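Local coordinates for protein beta-porphyranase A (Bacteroides plebeius, PDB 4AW7) that hydrolyses the sulfated red-seaweed polysaccharide porphyran at its beta-1,4 linkages, releasing mostly sulfated disaccharides, at residues F141-E146 with D169-I174; M188-Y193 with Y222-S227; R292-F297 with R424-N429; A396-D401 with N453-L458. All coordinates share one frame; numbering follows the deposited sequence.

Contact 1: residues F141-E146 with D169-I174. With GAL (beta-D-galactopyranose), chain D; GLA (alpha-D-galactopyranose), chain B.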
# COMPACT_ATOMS: atom_id res chain seq x y z
N PHE A 141 11.61 2.65 -11.16
CA PHE A 141 12.04 4.05 -11.16
C PHE A 141 10.79 4.91 -10.96
O PHE A 141 9.81 4.76 -11.68
CB PHE A 141 12.75 4.40 -12.47
CG PHE A 141 13.30 5.81 -12.51
CD1 PHE A 141 13.86 6.43 -11.40
CD2 PHE A 141 13.30 6.53 -13.70
CE1 PHE A 141 14.37 7.70 -11.46
CE2 PHE A 141 13.87 7.80 -13.76
CZ PHE A 141 14.39 8.38 -12.66
N GLU A 142 10.88 5.80 -9.98
CA GLU A 142 9.78 6.66 -9.51
C GLU A 142 10.34 8.09 -9.59
O GLU A 142 10.89 8.60 -8.62
CB GLU A 142 9.40 6.24 -8.10
CG GLU A 142 8.17 6.89 -7.52
CD GLU A 142 7.89 6.43 -6.09
OE1 GLU A 142 8.85 6.26 -5.31
OE2 GLU A 142 6.68 6.27 -5.78
N PRO A 143 10.28 8.70 -10.80
CA PRO A 143 11.10 9.88 -11.09
C PRO A 143 11.23 11.01 -10.07
O PRO A 143 12.30 11.54 -9.91
CB PRO A 143 10.47 10.35 -12.40
CG PRO A 143 10.17 9.10 -13.13
CD PRO A 143 9.81 8.09 -12.06
N LEU A 144 10.12 11.45 -9.47
CA LEU A 144 10.15 12.53 -8.49
C LEU A 144 9.32 12.20 -7.27
O LEU A 144 8.13 11.92 -7.40
CB LEU A 144 9.65 13.83 -9.11
CG LEU A 144 10.35 14.40 -10.33
CD1 LEU A 144 9.55 15.55 -10.92
CD2 LEU A 144 11.78 14.90 -9.93
N ASN A 145 9.93 12.27 -6.11
CA ASN A 145 9.22 12.02 -4.87
C ASN A 145 8.36 13.22 -4.49
O ASN A 145 8.83 14.36 -4.54
CB ASN A 145 10.23 11.79 -3.77
CG ASN A 145 9.57 11.44 -2.45
OD1 ASN A 145 8.76 10.50 -2.39
ND2 ASN A 145 9.90 12.19 -1.39
N GLU A 146 7.12 12.96 -4.06
CA GLU A 146 6.16 13.98 -3.60
C GLU A 146 6.28 15.31 -4.34
O GLU A 146 6.49 16.37 -3.76
CB GLU A 146 6.25 14.13 -2.10
CG GLU A 146 6.01 12.78 -1.41
CD GLU A 146 5.85 12.89 0.05
OE1 GLU A 146 6.15 13.95 0.62
OE2 GLU A 146 5.44 11.87 0.66
N ASP A 169 4.82 16.01 -17.22
CA ASP A 169 5.45 15.84 -18.52
C ASP A 169 6.83 15.18 -18.39
O ASP A 169 7.24 14.40 -19.25
CB ASP A 169 5.56 17.19 -19.22
CG ASP A 169 4.24 17.70 -19.74
OD1 ASP A 169 3.26 16.94 -19.86
OD2 ASP A 169 4.20 18.93 -20.06
N PHE A 170 7.55 15.50 -17.32
CA PHE A 170 8.84 14.90 -16.98
C PHE A 170 8.64 13.40 -16.78
O PHE A 170 9.32 12.58 -17.42
CB PHE A 170 9.36 15.63 -15.74
CG PHE A 170 10.75 15.27 -15.26
CD1 PHE A 170 11.86 15.94 -15.71
CD2 PHE A 170 10.92 14.36 -14.22
CE1 PHE A 170 13.10 15.70 -15.18
CE2 PHE A 170 12.13 14.13 -13.67
CZ PHE A 170 13.25 14.77 -14.17
N TYR A 171 7.68 13.04 -15.93
CA TYR A 171 7.34 11.63 -15.76
C TYR A 171 7.01 10.93 -17.09
O TYR A 171 7.50 9.83 -17.39
CB TYR A 171 6.14 11.46 -14.82
CG TYR A 171 6.44 11.24 -13.35
CD1 TYR A 171 6.59 9.96 -12.85
CD2 TYR A 171 6.51 12.28 -12.43
CE1 TYR A 171 6.86 9.72 -11.53
CE2 TYR A 171 6.76 12.05 -11.09
CZ TYR A 171 6.91 10.75 -10.63
OH TYR A 171 7.14 10.42 -9.32
N ALA A 172 6.16 11.56 -17.90
CA ALA A 172 5.70 10.96 -19.14
C ALA A 172 6.86 10.71 -20.09
O ALA A 172 6.96 9.64 -20.68
CB ALA A 172 4.65 11.87 -19.83
N SER A 173 7.74 11.70 -20.21
CA SER A 173 8.87 11.56 -21.09
C SER A 173 9.78 10.41 -20.66
O SER A 173 10.31 9.65 -21.47
CB SER A 173 9.65 12.88 -21.14
OG SER A 173 10.77 12.72 -21.98
N ILE A 174 9.97 10.27 -19.37
CA ILE A 174 10.83 9.21 -18.83
C ILE A 174 10.22 7.86 -19.17
O ILE A 174 10.92 6.97 -19.67
CB ILE A 174 11.05 9.39 -17.32
CG1 ILE A 174 11.95 10.60 -17.06
CG2 ILE A 174 11.63 8.08 -16.71
CD1 ILE A 174 11.96 11.11 -15.65
C1 GAL D . 7.07 11.68 2.79
C2 GAL D . 8.56 11.87 2.42
C3 GAL D . 9.46 11.25 3.47
C4 GAL D . 9.04 11.61 4.87
C5 GAL D . 7.56 11.24 5.07
C6 GAL D . 7.18 11.32 6.59
O1 GAL D . 6.27 12.35 1.74
O2 GAL D . 8.81 11.32 1.09
O3 GAL D . 10.78 11.74 3.37
O4 GAL D . 9.24 13.02 5.10
O5 GAL D . 6.80 12.11 4.10
O6 GAL D . 7.41 9.97 7.20
C1 GLA B . 7.07 11.68 2.79
C2 GLA B . 8.56 11.87 2.42
C3 GLA B . 9.46 11.25 3.47
C4 GLA B . 9.04 11.61 4.87
C5 GLA B . 7.56 11.24 5.07
C6 GLA B . 7.18 11.32 6.59
O1 GLA B . 6.53 10.45 2.53
O2 GLA B . 8.81 11.32 1.09
O3 GLA B . 10.78 11.74 3.37
O4 GLA B . 9.24 13.02 5.10
O5 GLA B . 6.80 12.11 4.10
O6 GLA B . 7.41 9.97 7.20

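Contact 2: residues M188-Y193 with Y222-S227. With K (potassium ion), chain F.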
# COMPACT_ATOMS: atom_id res chain seq x y z
N MET A 188 12.76 -2.64 -16.40
CA MET A 188 12.47 -1.55 -15.46
C MET A 188 11.04 -1.16 -15.57
O MET A 188 10.52 -1.01 -16.65
CB MET A 188 13.28 -0.30 -15.82
CG MET A 188 14.73 -0.51 -15.68
SD MET A 188 15.67 1.00 -15.91
CE MET A 188 14.91 1.99 -14.61
N LYS A 189 10.41 -0.95 -14.44
CA LYS A 189 9.04 -0.46 -14.37
C LYS A 189 9.05 0.97 -13.89
O LYS A 189 9.73 1.30 -12.93
CB LYS A 189 8.22 -1.29 -13.41
CG LYS A 189 8.13 -2.75 -13.74
CD LYS A 189 7.48 -3.09 -15.01
CE LYS A 189 7.87 -4.53 -15.45
NZ LYS A 189 7.80 -5.48 -14.33
N VAL A 190 8.30 1.82 -14.58
CA VAL A 190 8.21 3.23 -14.24
C VAL A 190 6.90 3.49 -13.51
O VAL A 190 5.86 3.08 -13.98
CB VAL A 190 8.39 4.14 -15.49
CG1 VAL A 190 8.39 5.58 -15.06
CG2 VAL A 190 9.67 3.79 -16.24
N ILE A 191 6.98 4.11 -12.34
CA ILE A 191 5.82 4.33 -11.48
C ILE A 191 5.75 5.79 -11.09
O ILE A 191 6.79 6.47 -11.01
CB ILE A 191 5.86 3.39 -10.25
CG1 ILE A 191 7.14 3.57 -9.45
CG2 ILE A 191 5.67 1.94 -10.68
CD1 ILE A 191 7.16 2.90 -8.06
N GLY A 192 4.56 6.28 -10.82
CA GLY A 192 4.41 7.65 -10.34
C GLY A 192 3.04 7.89 -9.78
O GLY A 192 2.14 7.07 -9.97
N TYR A 193 2.83 9.00 -9.08
CA TYR A 193 3.75 10.14 -8.90
C TYR A 193 4.31 10.28 -7.50
O TYR A 193 4.77 11.34 -7.14
CB TYR A 193 3.08 11.44 -9.37
CG TYR A 193 1.86 11.86 -8.56
CD1 TYR A 193 1.97 12.68 -7.45
CD2 TYR A 193 0.58 11.46 -8.94
CE1 TYR A 193 0.85 13.07 -6.73
CE2 TYR A 193 -0.51 11.84 -8.22
CZ TYR A 193 -0.39 12.62 -7.11
OH TYR A 193 -1.52 13.03 -6.38
N TYR A 222 2.19 6.05 -20.15
CA TYR A 222 3.62 5.81 -20.15
C TYR A 222 4.12 5.20 -18.84
O TYR A 222 5.30 4.92 -18.73
CB TYR A 222 4.38 7.10 -20.41
CG TYR A 222 3.88 7.83 -21.64
CD1 TYR A 222 4.21 7.38 -22.91
CD2 TYR A 222 3.05 8.93 -21.52
CE1 TYR A 222 3.73 8.05 -24.05
CE2 TYR A 222 2.57 9.60 -22.64
CZ TYR A 222 2.90 9.14 -23.90
OH TYR A 222 2.44 9.80 -25.03
N MET A 223 3.21 5.01 -17.88
CA MET A 223 3.56 4.41 -16.59
C MET A 223 3.21 2.94 -16.58
O MET A 223 2.20 2.51 -17.12
CB MET A 223 2.74 5.06 -15.46
CG MET A 223 3.04 6.57 -15.23
SD MET A 223 4.74 6.93 -14.75
CE MET A 223 5.43 7.56 -16.33
N ASP A 224 4.04 2.15 -15.90
CA ASP A 224 3.68 0.77 -15.58
C ASP A 224 2.76 0.65 -14.38
O ASP A 224 1.98 -0.30 -14.27
CB ASP A 224 4.95 -0.03 -15.37
CG ASP A 224 5.80 -0.06 -16.62
OD1 ASP A 224 5.31 -0.66 -17.60
OD2 ASP A 224 6.88 0.51 -16.64
N GLY A 225 2.81 1.62 -13.46
CA GLY A 225 1.94 1.61 -12.29
C GLY A 225 1.91 2.93 -11.57
O GLY A 225 2.61 3.85 -11.96
N PHE A 226 1.04 2.98 -10.58
CA PHE A 226 0.75 4.23 -9.87
C PHE A 226 1.14 4.10 -8.43
O PHE A 226 0.84 3.10 -7.78
CB PHE A 226 -0.73 4.60 -10.03
CG PHE A 226 -1.09 4.81 -11.49
CD1 PHE A 226 -0.52 5.84 -12.21
CD2 PHE A 226 -1.98 3.97 -12.13
CE1 PHE A 226 -0.80 6.02 -13.55
CE2 PHE A 226 -2.25 4.14 -13.49
CZ PHE A 226 -1.66 5.16 -14.19
N SER A 227 1.79 5.14 -7.91
CA SER A 227 2.35 5.11 -6.58
C SER A 227 1.84 6.24 -5.70
O SER A 227 1.69 7.38 -6.13
CB SER A 227 3.87 5.12 -6.63
OG SER A 227 4.42 6.30 -7.16
K K F . -0.83 14.05 -3.80

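Contact 3: residues R292-F297 with R424-N429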
# COMPACT_ATOMS: atom_id res chain seq x y z
N ARG A 292 5.87 4.23 17.42
CA ARG A 292 4.40 4.25 17.32
C ARG A 292 3.97 3.84 15.87
O ARG A 292 2.91 3.21 15.67
CB ARG A 292 3.82 5.61 17.77
CG ARG A 292 4.07 5.96 19.23
CD ARG A 292 3.66 7.41 19.69
NE ARG A 292 3.95 7.61 21.12
CZ ARG A 292 4.31 8.76 21.71
NH1 ARG A 292 4.48 9.87 21.00
NH2 ARG A 292 4.52 8.79 23.03
N SER A 293 4.79 4.16 14.86
CA SER A 293 4.55 3.77 13.45
C SER A 293 4.30 2.31 13.19
O SER A 293 3.68 1.94 12.19
CB SER A 293 5.76 4.22 12.59
OG SER A 293 5.85 5.61 12.53
N VAL A 294 4.84 1.45 14.04
CA VAL A 294 4.71 0.01 13.83
C VAL A 294 3.25 -0.43 13.78
O VAL A 294 2.89 -1.30 13.00
CB VAL A 294 5.49 -0.79 14.87
CG1 VAL A 294 5.12 -2.27 14.86
CG2 VAL A 294 7.01 -0.60 14.61
N SER A 295 2.39 0.17 14.59
CA SER A 295 0.99 -0.22 14.53
C SER A 295 0.41 0.12 13.16
O SER A 295 -0.37 -0.64 12.61
CB SER A 295 0.14 0.33 15.69
OG SER A 295 0.27 1.70 15.75
N SER A 296 0.83 1.26 12.58
CA SER A 296 0.40 1.66 11.24
C SER A 296 0.91 0.68 10.21
O SER A 296 0.19 0.34 9.28
CB SER A 296 0.92 3.06 10.88
OG SER A 296 0.36 4.03 11.74
N PHE A 297 2.16 0.23 10.32
CA PHE A 297 2.64 -0.79 9.39
C PHE A 297 1.66 -1.95 9.35
O PHE A 297 1.25 -2.42 8.28
CB PHE A 297 4.02 -1.33 9.73
CG PHE A 297 5.15 -0.33 9.78
CD1 PHE A 297 5.16 0.86 9.07
CD2 PHE A 297 6.26 -0.63 10.53
CE1 PHE A 297 6.22 1.76 9.17
CE2 PHE A 297 7.31 0.24 10.61
CZ PHE A 297 7.29 1.45 9.96
N ARG A 424 2.15 -15.31 18.49
CA ARG A 424 2.94 -14.09 18.50
C ARG A 424 2.01 -12.89 18.63
O ARG A 424 0.99 -12.81 17.98
CB ARG A 424 3.71 -13.96 17.19
CG ARG A 424 4.55 -15.18 16.78
CD ARG A 424 5.13 -14.98 15.41
NE ARG A 424 5.90 -16.12 14.97
CZ ARG A 424 6.45 -16.21 13.77
NH1 ARG A 424 6.33 -15.20 12.92
NH2 ARG A 424 7.10 -17.29 13.39
N SER A 425 2.40 -11.94 19.46
CA SER A 425 1.61 -10.74 19.70
C SER A 425 2.51 -9.52 19.70
O SER A 425 3.48 -9.49 20.44
CB SER A 425 0.92 -10.83 21.04
OG SER A 425 0.30 -9.62 21.36
N LEU A 426 2.13 -8.51 18.93
CA LEU A 426 2.81 -7.23 18.89
C LEU A 426 1.79 -6.15 19.23
O LEU A 426 0.86 -5.86 18.45
CB LEU A 426 3.46 -6.97 17.54
CG LEU A 426 4.45 -5.81 17.48
CD1 LEU A 426 5.19 -5.87 16.15
CD2 LEU A 426 3.81 -4.44 17.71
N TYR A 427 1.92 -5.57 20.42
CA TYR A 427 1.03 -4.53 20.90
C TYR A 427 1.81 -3.23 20.99
O TYR A 427 2.84 -3.18 21.62
CB TYR A 427 0.44 -4.91 22.28
CG TYR A 427 -0.32 -3.78 22.93
CD1 TYR A 427 -1.25 -3.05 22.22
CD2 TYR A 427 -0.14 -3.43 24.27
CE1 TYR A 427 -1.98 -2.01 22.78
CE2 TYR A 427 -0.88 -2.37 24.84
CZ TYR A 427 -1.77 -1.66 24.08
OH TYR A 427 -2.50 -0.63 24.67
N VAL A 428 1.31 -2.20 20.33
CA VAL A 428 1.92 -0.88 20.36
C VAL A 428 1.06 0.00 21.26
O VAL A 428 -0.07 0.32 20.96
CB VAL A 428 2.04 -0.24 18.96
CG1 VAL A 428 2.76 1.10 19.04
CG2 VAL A 428 2.77 -1.17 17.99
N ASN A 429 1.63 0.38 22.39
CA ASN A 429 0.96 1.33 23.30
C ASN A 429 1.62 2.69 23.15
O ASN A 429 2.86 2.78 23.13
CB ASN A 429 1.08 0.80 24.72
CG ASN A 429 0.44 1.73 25.72
OD1 ASN A 429 1.10 2.63 26.22
ND2 ASN A 429 -0.87 1.59 25.92

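Contact 4: residues A396-D401 with N453-L458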
# COMPACT_ATOMS: atom_id res chain seq x y z
N ALA A 396 -3.31 -14.60 10.93
CA ALA A 396 -3.02 -13.27 11.44
C ALA A 396 -4.29 -12.46 11.62
O ALA A 396 -5.18 -12.55 10.78
CB ALA A 396 -2.03 -12.51 10.52
N LEU A 397 -4.31 -11.67 12.69
CA LEU A 397 -5.45 -10.79 13.02
C LEU A 397 -4.93 -9.43 13.42
O LEU A 397 -3.95 -9.31 14.16
CB LEU A 397 -6.29 -11.37 14.17
CG LEU A 397 -6.84 -12.77 13.95
CD1 LEU A 397 -5.88 -13.81 14.50
CD2 LEU A 397 -8.29 -12.88 14.47
N ASP A 398 -5.66 -8.41 13.02
CA ASP A 398 -5.36 -7.01 13.38
C ASP A 398 -6.64 -6.30 13.79
O ASP A 398 -7.66 -6.51 13.16
CB ASP A 398 -4.75 -6.29 12.16
CG ASP A 398 -4.33 -4.88 12.46
OD1 ASP A 398 -3.47 -4.69 13.32
OD2 ASP A 398 -4.86 -3.97 11.78
N ASN A 399 -6.59 -5.49 14.81
CA ASN A 399 -7.78 -4.75 15.27
C ASN A 399 -7.67 -3.27 14.91
O ASN A 399 -6.86 -2.55 15.50
CB ASN A 399 -7.94 -4.94 16.79
CG ASN A 399 -9.20 -4.27 17.34
OD1 ASN A 399 -9.97 -3.69 16.60
ND2 ASN A 399 -9.40 -4.39 18.64
N LEU A 400 -8.49 -2.82 13.97
CA LEU A 400 -8.58 -1.43 13.55
C LEU A 400 -9.47 -0.57 14.45
O LEU A 400 -9.52 0.65 14.26
CB LEU A 400 -9.11 -1.32 12.13
CG LEU A 400 -8.23 -1.83 10.98
CD1 LEU A 400 -9.10 -2.01 9.74
CD2 LEU A 400 -7.07 -0.92 10.71
N ASP A 401 -10.21 -1.19 15.36
CA ASP A 401 -11.17 -0.47 16.22
C ASP A 401 -10.47 0.17 17.38
O ASP A 401 -9.31 -0.11 17.68
CB ASP A 401 -12.23 -1.45 16.74
CG ASP A 401 -13.49 -0.79 17.26
OD1 ASP A 401 -13.84 0.33 16.90
OD2 ASP A 401 -14.14 -1.46 18.07
N ASN A 453 -4.44 -1.59 18.20
CA ASN A 453 -3.01 -1.55 17.92
C ASN A 453 -2.23 -2.78 18.33
O ASN A 453 -1.01 -2.74 18.49
CB ASN A 453 -2.40 -0.25 18.46
CG ASN A 453 -3.05 0.98 17.89
OD1 ASN A 453 -3.35 1.05 16.70
ND2 ASN A 453 -3.37 1.92 18.75
N GLN A 454 -2.95 -3.89 18.46
CA GLN A 454 -2.36 -5.19 18.63
C GLN A 454 -2.61 -6.00 17.36
O GLN A 454 -3.70 -5.98 16.80
CB GLN A 454 -2.95 -5.92 19.85
CG GLN A 454 -2.41 -7.31 20.05
CD GLN A 454 -3.07 -8.05 21.22
OE1 GLN A 454 -4.20 -7.78 21.57
NE2 GLN A 454 -2.39 -9.07 21.75
N THR A 455 -1.56 -6.68 16.92
CA THR A 455 -1.61 -7.64 15.83
C THR A 455 -1.10 -8.98 16.36
O THR A 455 -0.07 -9.02 17.05
CB THR A 455 -0.78 -7.16 14.64
OG1 THR A 455 -1.16 -5.81 14.34
CG2 THR A 455 -0.89 -8.05 13.44
N ILE A 456 -1.80 -10.04 16.00
CA ILE A 456 -1.48 -11.39 16.45
C ILE A 456 -1.20 -12.26 15.22
O ILE A 456 -1.92 -12.21 14.21
CB ILE A 456 -2.69 -11.99 17.28
CG1 ILE A 456 -2.86 -11.20 18.60
CG2 ILE A 456 -2.56 -13.48 17.55
CD1 ILE A 456 -4.21 -11.41 19.31
N VAL A 457 -0.18 -13.09 15.31
CA VAL A 457 0.10 -14.13 14.34
C VAL A 457 0.19 -15.45 15.10
O VAL A 457 1.03 -15.61 16.01
CB VAL A 457 1.40 -13.85 13.54
CG1 VAL A 457 1.78 -15.02 12.67
CG2 VAL A 457 1.26 -12.59 12.71
N LEU A 458 -0.71 -16.36 14.76
CA LEU A 458 -0.68 -17.73 15.25
C LEU A 458 0.05 -18.59 14.24
O LEU A 458 -0.20 -18.50 13.03
CB LEU A 458 -2.10 -18.22 15.40
CG LEU A 458 -2.97 -17.52 16.44
CD1 LEU A 458 -4.45 -17.76 16.20
CD2 LEU A 458 -2.62 -18.01 17.82
O HOH W 1 -6.66 -0.01 16.41

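Contact 1: residues F141-E146 with D169-I174
Pro143 lies on the ring of Tyr171 where strand 136-142 of the (beta/alpha)8 barrel gives way to the catalytic loop, so that helix 160-179 meets the back of that loop directly. Apolar contacts make up most of the interface. Pro143 CB stands over one face of Tyr171 in a CH-pi contact, 3.9 Å from the ring centroid and 14° off its normal. Towards the rim of the same ring, Pro143 CD comes to 3.4 Å from Tyr171 CE1. The proline also touches Ile174, whose CD1 is 3.7 Å from Pro143 CB as the two side chains pass in opposite directions. Leu144 crosses Phe170 at about a right angle, with its CG and both methyls on the CD2-CE2 side of the ring and Leu144 CD1 3.8 Å from Phe170 CD2. Phe141 has its CG anti to the backbone N (chi1 -177°), which carries CE2 to 3.7 Å from Ile174 CG2.

A short hydrogen bond adds a polar link: Tyr171 OH donates to Leu144 O at 2.6 Å, tilted 32° from the carbonyl plane, a partner for this buried carbonyl. The Glu142 carboxylate is bound by Arg69, Ser227 and Ser271.

Beyond Leu144 the chain delivers the Asn-Glu pair characteristic of clan GH-A glycosidases. Glu146, the inferred proton donor, brings its carboxylate to the anomeric end of the bound galactose. Asn145 holds the neighbouring hydroxyl, its ND2 donating almost straight to the sugar O2 at 2.8 Å.

Contact 2: residues M188-Y193 with Y222-S227
Asp224 grips Val190 through both its backbone and its carboxylate where two neighbouring parallel strands of the (beta/alpha)8 barrel, 189-195 and 225-233, come together. The carboxylate acts as acceptor: with CG anti to the carbonyl carbon (chi1 -62°), Asp224 OD2 turns its anti lone pair to Val190 N, 2.8 Å away, in a nearly straight bond. The same oxygen also accepts from His179 of the preceding barrel helix. In return Asp224 N donates to Val190 O at 2.8 Å, and Gly225 N adds a weak bond to that oxygen.

Further along, the parallel ladder is made by the backbone. Gly192 N gives a weak bond to Gly225 O, whereas Ser227 N reaches Gly192 O at 2.8 Å from well above the carbonyl plane, 64° out of it. CA-H...O contacts support both steps, Phe226 CA lying 3.2 Å from Gly192 O. Ser227 OG rests against Gly192 C at 3.4 Å while it bonds to Glu142 and to Ala194 N.

Apolar contact between side chains is slight. Val190 CG1 meets the methyl of Met223, CE, at 3.8 Å, and the bent methionine chain lays its sulfur beside the backbone of Ile191 and Gly192. Lys189 crosses Asp224 with its methylenes only, CD being 3.8 Å from Asp224 CG, and its ammonium makes no salt bridge there.

The last peptide, Gly192-Tyr193, is cis, and beyond it the phenol heads for the potassium ion that Tyr207 OH and Tyr197 O also bind: Tyr193 OH is 2.9 Å from the metal.

Contact 3: residues R292-F297 with R424-N429
A helix of the catalytic barrel packs here on a strand of the beta-sandwich domain, Val294 and Ser295 of helix 293-305 facing Leu426 and Val428 of strand 421-429. The axes of 293-297 and 424-429 pass 8.2 Å apart at 132°, and no hydrogen bond joins the two segments. Val428 sits against residues 292-295. Its CG2 lies 3.7 Å from Ser295 N, its CB is 3.8 Å from Ser295 CB, and its CG1 reaches Arg292 CA at 3.9 Å. The serine hydroxyl turns back to its own helix: held between backbone N and carbonyl carbon (chi1 55°), Ser295 OG donates to Arg292 O at 3.0 Å, nearly along the C=O axis. Ser295 N also donates to that oxygen, at 3.3 Å. An alanine here removes the hydroxyl, and Arg292 O, left with the longer Ser295 N bond, is likely to be less firmly held beside Val428. Arg292 itself points its guanidinium elsewhere, to Asp277 and Tyr430 O. Ile434 and Phe361 also touch Val294, whose CG1 meets both leucine methyls, 3.8 Å from Leu426 CD1 and equally far from CD2.

Contact 4: residues A396-D401 with N453-L458
Asp398 and Thr455 face each other across a non-hydrogen-bonded pair of antiparallel strands in the beta-sandwich domain, and their side chains supply a hydrogen bond where the backbone makes none. In Asp398 the carboxyl carbon lies anti to the backbone N (chi1 -176°), which carries OD1 across to Thr455. Thr455 OG1 donates to Asp398 OD1 at 2.8 Å, meeting the carboxylate on its anti side, 23° out of plane. Next to it, Leu397 and Ile456 form the hydrogen-bonded pair: Leu397 N gives to Ile456 O at 2.9 Å, and Ile456 N gives to Leu397 O at the same 2.9 Å. One step further, Ala396 CB touches Val457 CG2 at 4.0 Å on the same face as the Asp398-Thr455 bond.

Where the strands part, a water takes over from the direct bonds. It lies 2.7 Å from Asn399 O, is also close to Asp401 O, and accepts from Asn453 N at 3.3 Å. Asn399 fixes the turn that follows: its OD1 receives Asp401 N at 2.8 Å, an Asx turn.

In the second shell, His299 binds Asp398 OD2 through ND1 and Asn453 OD1 through NE2, so one imidazole ties both segments, and Gln383 gives Asp398 OD2 a further donor. A leucine in place of Asp398 would probably leave the Thr455 hydroxyl without its acceptor and His299 and Gln383 without their carboxylate partner.

Strand 454-462 runs between 392-399 and 421-429. Helices 293-305 and 359-365 cover the face bearing Ala396, Asp398, Thr455 and Val457, while Leu397 and Ile456 lean on strand 447-450.

Overall arrangement
All four contacts are buried, but they form two groups about 30 Å or more apart, centre to centre, on opposite sides of the chain's centre. Contacts 1 and 2 belong to the barrel and touch through its neighbouring strands 136-142 and 189-195; the first backs the sugar site, the second reaches a potassium ion. Contacts 3 and 4 share the sandwich sheet, where 421-429 pairs with 454-462, and helix 293-305 of the barrel, one side of contact 3, also packs against contact 4. The chemistry follows the elements joined: the two strand pairs rest on backbone bonds reinforced by an aspartate, whereas the helix-to-strand contacts are chiefly apolar, with one tyrosine bond in contact 1 and none across contact 3.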